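Local coordinates for putative peptidase M23 (Pseudomonas aeruginosa PAO1, PDB 2HSI), which is of unproven function but, as a zinc-binding member of peptidase family M23, is probably a metalloendopeptidase, at residues Y207-K212 with A251-A255; P36-A40 with R270-F276; F26-L31 with N151-D155. All coordinates share one frame; numbering follows the deposited sequence.

How the contacts relate
From the N terminus, helix 26-31 comes first and takes part in contact 3, which closes a long loop on residues 151-155. Just after that helix, residues 36-40 enter strand 39-43 and open contact 2, whose partner, 270-276, lies near the C terminus. Contacts 2 and 3 therefore cross along the chain, and in space they touch: Phe276 O lies 2.9 Å from Leu154 N, a probable hydrogen bond. Contact 2 joins the N-terminal sheet to strand 269-271 and helix 273-277, while contact 3 joins helix 26-31 to a linking loop. Contact 1, 207-212 with 251-255, falls within the span bridged by contact 2 and joins two loops of the M23 domain, its centre about 31 Å from that of contact 3.

Contact 1: Y207-K212 with A251-A255; sequences YFFNGK and ATGRA
Phe208 and Phe209 form a small aromatic shelf beside which the side chain of Arg254 runs, while further along the turn the backbone takes over the contact. The turn joins strands 199-207 and 213-219 and is closed by two backbone bonds between Tyr207, where it begins, and Gly211. The side chain of Phe208 starts away from 251-255 but lies alongside that of Arg254, pointing the same way, with CE2 3.8 Å from Arg254 CD. Its CD2 also sits over the centre of the Phe209 ring. Phe209 meets the same methylene more closely, CD1 to Arg254 CD at 3.6 Å, and the ring and guanidinium planes are turned 39° apart. The arginine is poorly ordered, which leaves the exact place of its tip uncertain. Its backbone N donates to Phe209 O, Arg254 N to O being 2.8 Å.

Asn210 points away from 251-255, and its ND2 is held by Gln137 of helix 127-141. At Gly211 the two backbones come closest, its CA 3.6 Å from Gly253 CA; both glycines have positive phi. Lys212 N then donates to Thr252 OG1 at 2.9 Å in a nearly straight bond (168°). With chi1 at 55°, that hydroxyl lies between the threonine's own backbone N and carbonyl carbon; it also bonds with Leu229 O, so two partners fix its rotation. The amine of Lys212 turns elsewhere, to a salt bridge with Asp206.

The result is a beta-hairpin connection packed against the loop before strand 260-266. His259, at the end of that loop, and His261, in the strand, are zinc ligands, and the side chain of Asn210 comes within about 8 Å of the zinc ion, placing this pair of loops beside the M23 metal site.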
loop_
_atom_site.group_PDB
_atom_site.type_symbol
_atom_site.label_atom_id
_atom_site.label_comp_id
_atom_site.label_asym_id
_atom_site.label_seq_id
_atom_site.Cartn_x
_atom_site.Cartn_y
_atom_site.Cartn_z
ATOM N N TYR A 207 -17.575 -3.105 -7.323
ATOM C CA TYR A 207 -18.191 -2.443 -6.182
ATOM C C TYR A 207 -19.006 -1.232 -6.570
ATOM O O TYR A 207 -18.768 -0.631 -7.610
ATOM C CB TYR A 207 -17.108 -2.046 -5.176
ATOM C CG TYR A 207 -16.295 -3.214 -4.651
ATOM C CD1 TYR A 207 -16.909 -4.418 -4.293
ATOM C CD2 TYR A 207 -14.916 -3.108 -4.492
ATOM C CE1 TYR A 207 -16.176 -5.488 -3.796
ATOM C CE2 TYR A 207 -14.174 -4.173 -4.007
ATOM C CZ TYR A 207 -14.805 -5.352 -3.654
ATOM O OH TYR A 207 -14.061 -6.402 -3.169
ATOM N N PHE A 208 -19.965 -0.884 -5.715
ATOM C CA PHE A 208 -20.862 0.245 -5.955
ATOM C C PHE A 208 -20.119 1.569 -6.174
ATOM O O PHE A 208 -20.396 2.280 -7.138
ATOM C CB PHE A 208 -21.878 0.382 -4.809
ATOM C CG PHE A 208 -22.903 1.460 -5.040
ATOM C CD1 PHE A 208 -24.074 1.177 -5.733
ATOM C CD2 PHE A 208 -22.688 2.765 -4.585
ATOM C CE1 PHE A 208 -25.023 2.174 -5.967
ATOM C CE2 PHE A 208 -23.625 3.769 -4.817
ATOM C CZ PHE A 208 -24.795 3.473 -5.506
ATOM N N PHE A 209 -19.187 1.897 -5.278
ATOM C CA PHE A 209 -18.425 3.147 -5.371
ATOM C C PHE A 209 -17.156 3.011 -6.216
ATOM O O PHE A 209 -16.914 3.811 -7.128
ATOM C CB PHE A 209 -18.072 3.670 -3.971
ATOM C CG PHE A 209 -19.271 4.074 -3.156
ATOM C CD1 PHE A 209 -19.989 5.218 -3.476
ATOM C CD2 PHE A 209 -19.678 3.312 -2.065
ATOM C CE1 PHE A 209 -21.110 5.598 -2.727
ATOM C CE2 PHE A 209 -20.793 3.682 -1.305
ATOM C CZ PHE A 209 -21.510 4.824 -1.641
ATOM N N ASN A 210 -16.361 1.990 -5.908
ATOM C CA ASN A 210 -15.037 1.816 -6.508
ATOM C C ASN A 210 -15.014 1.135 -7.874
ATOM O O ASN A 210 -13.977 1.124 -8.522
ATOM C CB ASN A 210 -14.108 1.070 -5.533
ATOM C CG ASN A 210 -13.679 1.932 -4.351
ATOM O OD1 ASN A 210 -13.769 3.161 -4.403
ATOM N ND2 ASN A 210 -13.196 1.289 -3.285
ATOM N N GLY A 211 -16.142 0.568 -8.305
ATOM C CA GLY A 211 -16.190 -0.173 -9.571
ATOM C C GLY A 211 -15.296 -1.397 -9.579
ATOM O O GLY A 211 -15.094 -2.034 -8.530
ATOM N N LYS A 212 -14.759 -1.733 -10.753
ATOM C CA LYS A 212 -13.887 -2.905 -10.863
ATOM C C LYS A 212 -12.591 -2.634 -10.107
ATOM O O LYS A 212 -11.860 -1.691 -10.409
ATOM C CB LYS A 212 -13.613 -3.310 -12.316
ATOM C CG LYS A 212 -14.871 -3.679 -13.111
ATOM C CD LYS A 212 -14.513 -4.360 -14.418
ATOM C CE LYS A 212 -15.672 -4.273 -15.403
ATOM N NZ LYS A 212 -16.961 -4.752 -14.837
ATOM N N ALA A 251 -13.842 3.708 -16.056
ATOM C CA ALA A 251 -14.705 4.660 -15.364
ATOM C C ALA A 251 -15.850 3.956 -14.639
ATOM O O ALA A 251 -16.915 4.548 -14.442
ATOM C CB ALA A 251 -15.270 5.669 -16.363
ATOM N N THR A 252 -15.630 2.702 -14.240
ATOM C CA THR A 252 -16.657 1.919 -13.548
ATOM C C THR A 252 -16.878 2.398 -12.115
ATOM O O THR A 252 -16.027 3.087 -11.546
ATOM C CB THR A 252 -16.357 0.399 -13.553
ATOM O OG1 THR A 252 -15.055 0.155 -12.998
ATOM C CG2 THR A 252 -16.450 -0.166 -14.973
ATOM N N GLY A 253 -18.025 2.028 -11.547
ATOM C CA GLY A 253 -18.435 2.512 -10.230
ATOM C C GLY A 253 -18.861 3.961 -10.295
ATOM O O GLY A 253 -19.395 4.412 -11.314
ATOM N N ARG A 254 -18.623 4.695 -9.211
ATOM C CA ARG A 254 -18.982 6.109 -9.160
ATOM C C ARG A 254 -17.824 6.999 -9.616
ATOM O O ARG A 254 -17.095 7.573 -8.804
ATOM C CB ARG A 254 -19.495 6.500 -7.771
ATOM C CG ARG A 254 -20.798 5.807 -7.392
ATOM C CD ARG A 254 -21.598 6.623 -6.394
ATOM N NE ARG A 254 -22.227 7.791 -7.008
ATOM C CZ ARG A 254 -22.779 8.794 -6.332
ATOM N NH1 ARG A 254 -22.781 8.792 -5.004
ATOM N NH2 ARG A 254 -23.325 9.810 -6.987
ATOM N N ALA A 255 -17.662 7.088 -10.932
ATOM C CA ALA A 255 -16.640 7.926 -11.542
ATOM C C ALA A 255 -17.237 8.772 -12.665
ATOM O O ALA A 255 -18.179 8.347 -13.340
ATOM C CB ALA A 255 -15.487 7.072 -12.060
#

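Contact 2: P36-A40 with R270-F276; sequences PGGVA and RVDPAIF
Val271 is the first residue of 270-276 to press on the glycine pair Gly37-Gly38. Its CG1 lies 3.2 Å from Gly38 O, and its CA makes a CA-H...O contact with Gly37 O. That same carbonyl accepts the one hydrogen bond across the contact, from Asp272 N at 2.9 Å. The carboxylate of Asp272 caps a helix rather than meeting 36-40: CG is anti to the backbone N (chi1 -173°), and OD1 takes the N-H of Ala274 at 3.0 Å from above the carboxylate plane. Asp272 is thus the N-cap of the short, weakly bonded helix that follows.

One turn on, Ile275 sets CD1 against Gly38 CA at 3.7 Å. Phe276 crosses Val39 at about a right angle, its CZ 3.8 Å from Val39 CG2, and that methyl also touches Ile275 CD1.

All of this is buried. Strand 39-43, an outermost strand of the N-terminal sheet, is thereby joined to strand 269-271 and helix 273-277; Leu31 of helix 26-31 packs on Ile275 and Phe276, and strand 260-266 backs Phe276 through Val264 and Leu266.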
loop_
_atom_site.group_PDB
_atom_site.type_symbol
_atom_site.label_atom_id
_atom_site.label_comp_id
_atom_site.label_asym_id
_atom_site.label_seq_id
_atom_site.Cartn_x
_atom_site.Cartn_y
_atom_site.Cartn_z
ATOM N N PRO A 36 2.037 12.687 8.468
ATOM C CA PRO A 36 0.759 11.954 8.336
ATOM C C PRO A 36 0.475 11.616 6.862
ATOM O O PRO A 36 0.711 12.441 5.989
ATOM C CB PRO A 36 -0.276 12.945 8.884
ATOM C CG PRO A 36 0.536 13.914 9.725
ATOM C CD PRO A 36 1.825 14.042 9.012
ATOM N N GLY A 37 0.017 10.396 6.592
ATOM C CA GLY A 37 -0.106 9.925 5.201
ATOM C C GLY A 37 1.210 9.453 4.599
ATOM O O GLY A 37 1.262 9.062 3.424
ATOM N N GLY A 38 2.277 9.488 5.401
ATOM C CA GLY A 38 3.624 9.174 4.931
ATOM C C GLY A 38 4.176 7.858 5.461
ATOM O O GLY A 38 3.415 6.968 5.842
ATOM N N VAL A 39 5.503 7.737 5.457
ATOM C CA VAL A 39 6.204 6.490 5.791
ATOM C C VAL A 39 7.383 6.753 6.748
ATOM O O VAL A 39 8.169 7.675 6.539
ATOM C CB VAL A 39 6.723 5.767 4.501
ATOM C CG1 VAL A 39 7.513 4.488 4.844
ATOM C CG2 VAL A 39 5.579 5.433 3.535
ATOM N N ALA A 40 7.516 5.933 7.790
ATOM C CA ALA A 40 8.689 6.031 8.665
ATOM C C ALA A 40 9.505 4.759 8.567
ATOM O O ALA A 40 8.960 3.660 8.692
ATOM C CB ALA A 40 8.260 6.280 10.103
ATOM N N ARG A 270 -3.401 3.703 4.587
ATOM C CA ARG A 270 -3.215 4.261 3.241
ATOM C C ARG A 270 -2.212 5.400 3.272
ATOM O O ARG A 270 -2.342 6.358 4.049
ATOM C CB ARG A 270 -4.530 4.735 2.599
ATOM C CG ARG A 270 -5.232 3.690 1.729
ATOM C CD ARG A 270 -6.283 2.943 2.515
ATOM N NE ARG A 270 -5.703 1.819 3.215
ATOM C CZ ARG A 270 -6.163 1.291 4.345
ATOM N NH1 ARG A 270 -7.234 1.767 4.964
ATOM N NH2 ARG A 270 -5.530 0.267 4.865
ATOM N N VAL A 271 -1.199 5.270 2.425
ATOM C CA VAL A 271 -0.112 6.225 2.371
ATOM C C VAL A 271 0.070 6.739 0.951
ATOM O O VAL A 271 -0.519 6.201 0.005
ATOM C CB VAL A 271 1.215 5.645 2.951
ATOM C CG1 VAL A 271 1.040 5.269 4.425
ATOM C CG2 VAL A 271 1.725 4.458 2.115
ATOM N N ASP A 272 0.855 7.804 0.822
ATOM C CA ASP A 272 1.081 8.495 -0.440
ATOM C C ASP A 272 1.907 7.645 -1.404
ATOM O O ASP A 272 3.108 7.433 -1.183
ATOM C CB ASP A 272 1.786 9.828 -0.159
ATOM C CG ASP A 272 1.922 10.712 -1.389
ATOM O OD1 ASP A 272 1.478 10.338 -2.497
ATOM O OD2 ASP A 272 2.482 11.815 -1.234
ATOM N N PRO A 273 1.275 7.171 -2.493
ATOM C CA PRO A 273 1.989 6.343 -3.459
ATOM C C PRO A 273 3.159 7.060 -4.134
ATOM O O PRO A 273 4.075 6.390 -4.601
ATOM C CB PRO A 273 0.900 5.997 -4.483
ATOM C CG PRO A 273 -0.369 6.110 -3.705
ATOM C CD PRO A 273 -0.132 7.343 -2.894
ATOM N N ALA A 274 3.137 8.400 -4.151
ATOM C CA ALA A 274 4.221 9.205 -4.735
ATOM C C ALA A 274 5.577 8.995 -4.035
ATOM O O ALA A 274 6.614 9.090 -4.672
ATOM C CB ALA A 274 3.854 10.689 -4.769
ATOM N N ILE A 275 5.547 8.692 -2.737
ATOM C CA ILE A 275 6.759 8.373 -1.957
ATOM C C ILE A 275 7.530 7.206 -2.595
ATOM O O ILE A 275 8.751 7.271 -2.783
ATOM C CB ILE A 275 6.387 8.055 -0.476
ATOM C CG1 ILE A 275 5.812 9.299 0.213
ATOM C CG2 ILE A 275 7.592 7.477 0.326
ATOM C CD1 ILE A 275 5.195 9.025 1.560
ATOM N N PHE A 276 6.787 6.173 -2.986
ATOM C CA PHE A 276 7.349 4.936 -3.516
ATOM C C PHE A 276 7.872 5.035 -4.949
ATOM O O PHE A 276 8.690 4.219 -5.368
ATOM C CB PHE A 276 6.306 3.817 -3.408
ATOM C CG PHE A 276 5.881 3.538 -1.999
ATOM C CD1 PHE A 276 6.560 2.595 -1.234
ATOM C CD2 PHE A 276 4.826 4.240 -1.425
ATOM C CE1 PHE A 276 6.187 2.344 0.075
ATOM C CE2 PHE A 276 4.457 4.002 -0.118
ATOM C CZ PHE A 276 5.136 3.048 0.633
#

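Contact 3: F26-L31 with N151-D155; sequences FIMRLL and NLMLD
The short N-terminal helix 26-31 packs one side against the irregular segment 151-155, in a wholly apolar contact with no hydrogen bond across it. Leu152 and Met153 supply the whole of the loop's share. The sulfur of Met153 lies in the plane of the Phe26 ring, at its edge: SD is 3.9 Å from Phe26 CZ and 5.0 Å from the ring centroid, 84° off the normal, a Met-aromatic contact in its edge form. The methionine chain is extended throughout, with CG anti to the backbone N (chi1 -174°), and this carries the sulfur out along the helix flank to the ring.

One turn further along the helix, Leu30 lays CD2 across the base of the same chain, 3.7 Å from Met153 CG. Leu152 sits beside two helix residues at once, for its CB is 3.8 Å from Ile27 CD1 and equally far from Leu31 CD1; both side chains cross it at about a right angle. The loop shape behind this row is steadied within the segment, where Asn151 ND2 donates to Met153 O at 2.8 Å, nearly straight (171°); ND2 has a second acceptor in Pro196 O.

Near the surface and away from the zinc site, the contact is a helix laid by its apolar side on a linking loop. It joins the N-terminal helix to the connection between helix 127-141 and strand 183-185.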
loop_
_atom_site.group_PDB
_atom_site.type_symbol
_atom_site.label_atom_id
_atom_site.label_comp_id
_atom_site.label_asym_id
_atom_site.label_seq_id
_atom_site.Cartn_x
_atom_site.Cartn_y
_atom_site.Cartn_z
ATOM N N PHE A 26 19.951 4.005 0.204
ATOM C CA PHE A 26 19.101 4.636 -0.796
ATOM C C PHE A 26 17.616 4.451 -0.462
ATOM O O PHE A 26 16.810 5.361 -0.657
ATOM C CB PHE A 26 19.422 4.089 -2.193
ATOM C CG PHE A 26 18.425 4.478 -3.243
ATOM C CD1 PHE A 26 18.372 5.786 -3.720
ATOM C CD2 PHE A 26 17.532 3.539 -3.757
ATOM C CE1 PHE A 26 17.446 6.155 -4.692
ATOM C CE2 PHE A 26 16.601 3.896 -4.729
ATOM C CZ PHE A 26 16.558 5.208 -5.200
ATOM N N ILE A 27 17.274 3.278 0.062
ATOM C CA ILE A 27 15.895 2.971 0.423
ATOM C C ILE A 27 15.434 3.715 1.686
ATOM O O ILE A 27 14.260 4.049 1.813
ATOM C CB ILE A 27 15.619 1.418 0.434
ATOM C CG1 ILE A 27 14.138 1.117 0.166
ATOM C CG2 ILE A 27 16.144 0.734 1.694
ATOM C CD1 ILE A 27 13.666 1.523 -1.227
ATOM N N MET A 28 16.377 4.017 2.581
ATOM C CA MET A 28 16.129 4.896 3.727
ATOM C C MET A 28 15.932 6.339 3.255
ATOM O O MET A 28 15.045 7.037 3.732
ATOM C CB MET A 28 17.273 4.786 4.754
ATOM C CG MET A 28 17.335 5.883 5.840
ATOM S SD MET A 28 16.031 5.861 7.100
ATOM C CE MET A 28 16.768 4.856 8.368
ATOM N N ARG A 29 16.747 6.769 2.294
ATOM C CA ARG A 29 16.642 8.112 1.727
ATOM C C ARG A 29 15.341 8.311 0.939
ATOM O O ARG A 29 14.760 9.396 0.946
ATOM C CB ARG A 29 17.864 8.418 0.849
ATOM C CG ARG A 29 18.090 9.901 0.553
ATOM C CD ARG A 29 18.374 10.713 1.818
ATOM N NE ARG A 29 18.394 12.150 1.550
ATOM C CZ ARG A 29 18.558 13.096 2.473
ATOM N NH1 ARG A 29 18.719 12.777 3.753
ATOM N NH2 ARG A 29 18.560 14.371 2.112
ATOM N N LEU A 30 14.880 7.250 0.283
ATOM C CA LEU A 30 13.650 7.301 -0.504
ATOM C C LEU A 30 12.376 7.223 0.351
ATOM O O LEU A 30 11.446 8.008 0.175
ATOM C CB LEU A 30 13.646 6.170 -1.536
ATOM C CG LEU A 30 12.519 6.157 -2.572
ATOM C CD1 LEU A 30 12.871 7.019 -3.773
ATOM C CD2 LEU A 30 12.250 4.735 -3.000
ATOM N N LEU A 31 12.344 6.278 1.281
ATOM C CA LEU A 31 11.102 5.936 1.966
ATOM C C LEU A 31 10.869 6.633 3.293
ATOM O O LEU A 31 9.733 6.711 3.731
ATOM C CB LEU A 31 10.971 4.414 2.138
ATOM C CG LEU A 31 10.848 3.618 0.830
ATOM C CD1 LEU A 31 10.563 2.157 1.124
ATOM C CD2 LEU A 31 9.788 4.212 -0.128
ATOM N N ASN A 151 10.307 -5.488 -4.544
ATOM C CA ASN A 151 10.936 -4.169 -4.585
ATOM C C ASN A 151 10.141 -3.195 -3.746
ATOM O O ASN A 151 8.901 -3.241 -3.738
ATOM C CB ASN A 151 11.060 -3.646 -6.027
ATOM C CG ASN A 151 9.781 -3.823 -6.839
ATOM O OD1 ASN A 151 9.308 -4.943 -7.039
ATOM N ND2 ASN A 151 9.239 -2.727 -7.336
ATOM N N LEU A 152 10.844 -2.322 -3.027
ATOM C CA LEU A 152 10.173 -1.328 -2.197
ATOM C C LEU A 152 9.993 -0.029 -2.951
ATOM O O LEU A 152 9.017 0.688 -2.728
ATOM C CB LEU A 152 10.916 -1.093 -0.882
ATOM C CG LEU A 152 11.102 -2.253 0.100
ATOM C CD1 LEU A 152 11.852 -1.742 1.331
ATOM C CD2 LEU A 152 9.784 -2.898 0.498
ATOM N N MET A 153 10.933 0.275 -3.843
ATOM C CA MET A 153 10.729 1.346 -4.808
ATOM C C MET A 153 9.856 0.784 -5.916
ATOM O O MET A 153 10.233 -0.186 -6.592
ATOM C CB MET A 153 12.043 1.887 -5.374
ATOM C CG MET A 153 11.840 3.106 -6.279
ATOM S SD MET A 153 13.337 3.881 -6.931
ATOM C CE MET A 153 12.651 5.382 -7.644
ATOM N N LEU A 154 8.694 1.396 -6.095
ATOM C CA LEU A 154 7.659 0.875 -6.985
ATOM C C LEU A 154 7.694 1.531 -8.352
ATOM O O LEU A 154 8.058 2.703 -8.481
ATOM C CB LEU A 154 6.280 1.086 -6.351
ATOM C CG LEU A 154 6.015 0.431 -4.996
ATOM C CD1 LEU A 154 4.602 0.726 -4.510
ATOM C CD2 LEU A 154 6.266 -1.062 -5.067
ATOM N N ASP A 155 7.321 0.765 -9.375
ATOM C CA ASP A 155 7.115 1.331 -10.695
ATOM C C ASP A 155 5.781 2.041 -10.716
ATOM O O ASP A 155 4.852 1.640 -10.017
ATOM C CB ASP A 155 7.085 0.246 -11.767
ATOM C CG ASP A 155 8.404 -0.466 -11.930
ATOM O OD1 ASP A 155 9.458 0.079 -11.538
ATOM O OD2 ASP A 155 8.379 -1.586 -12.473
#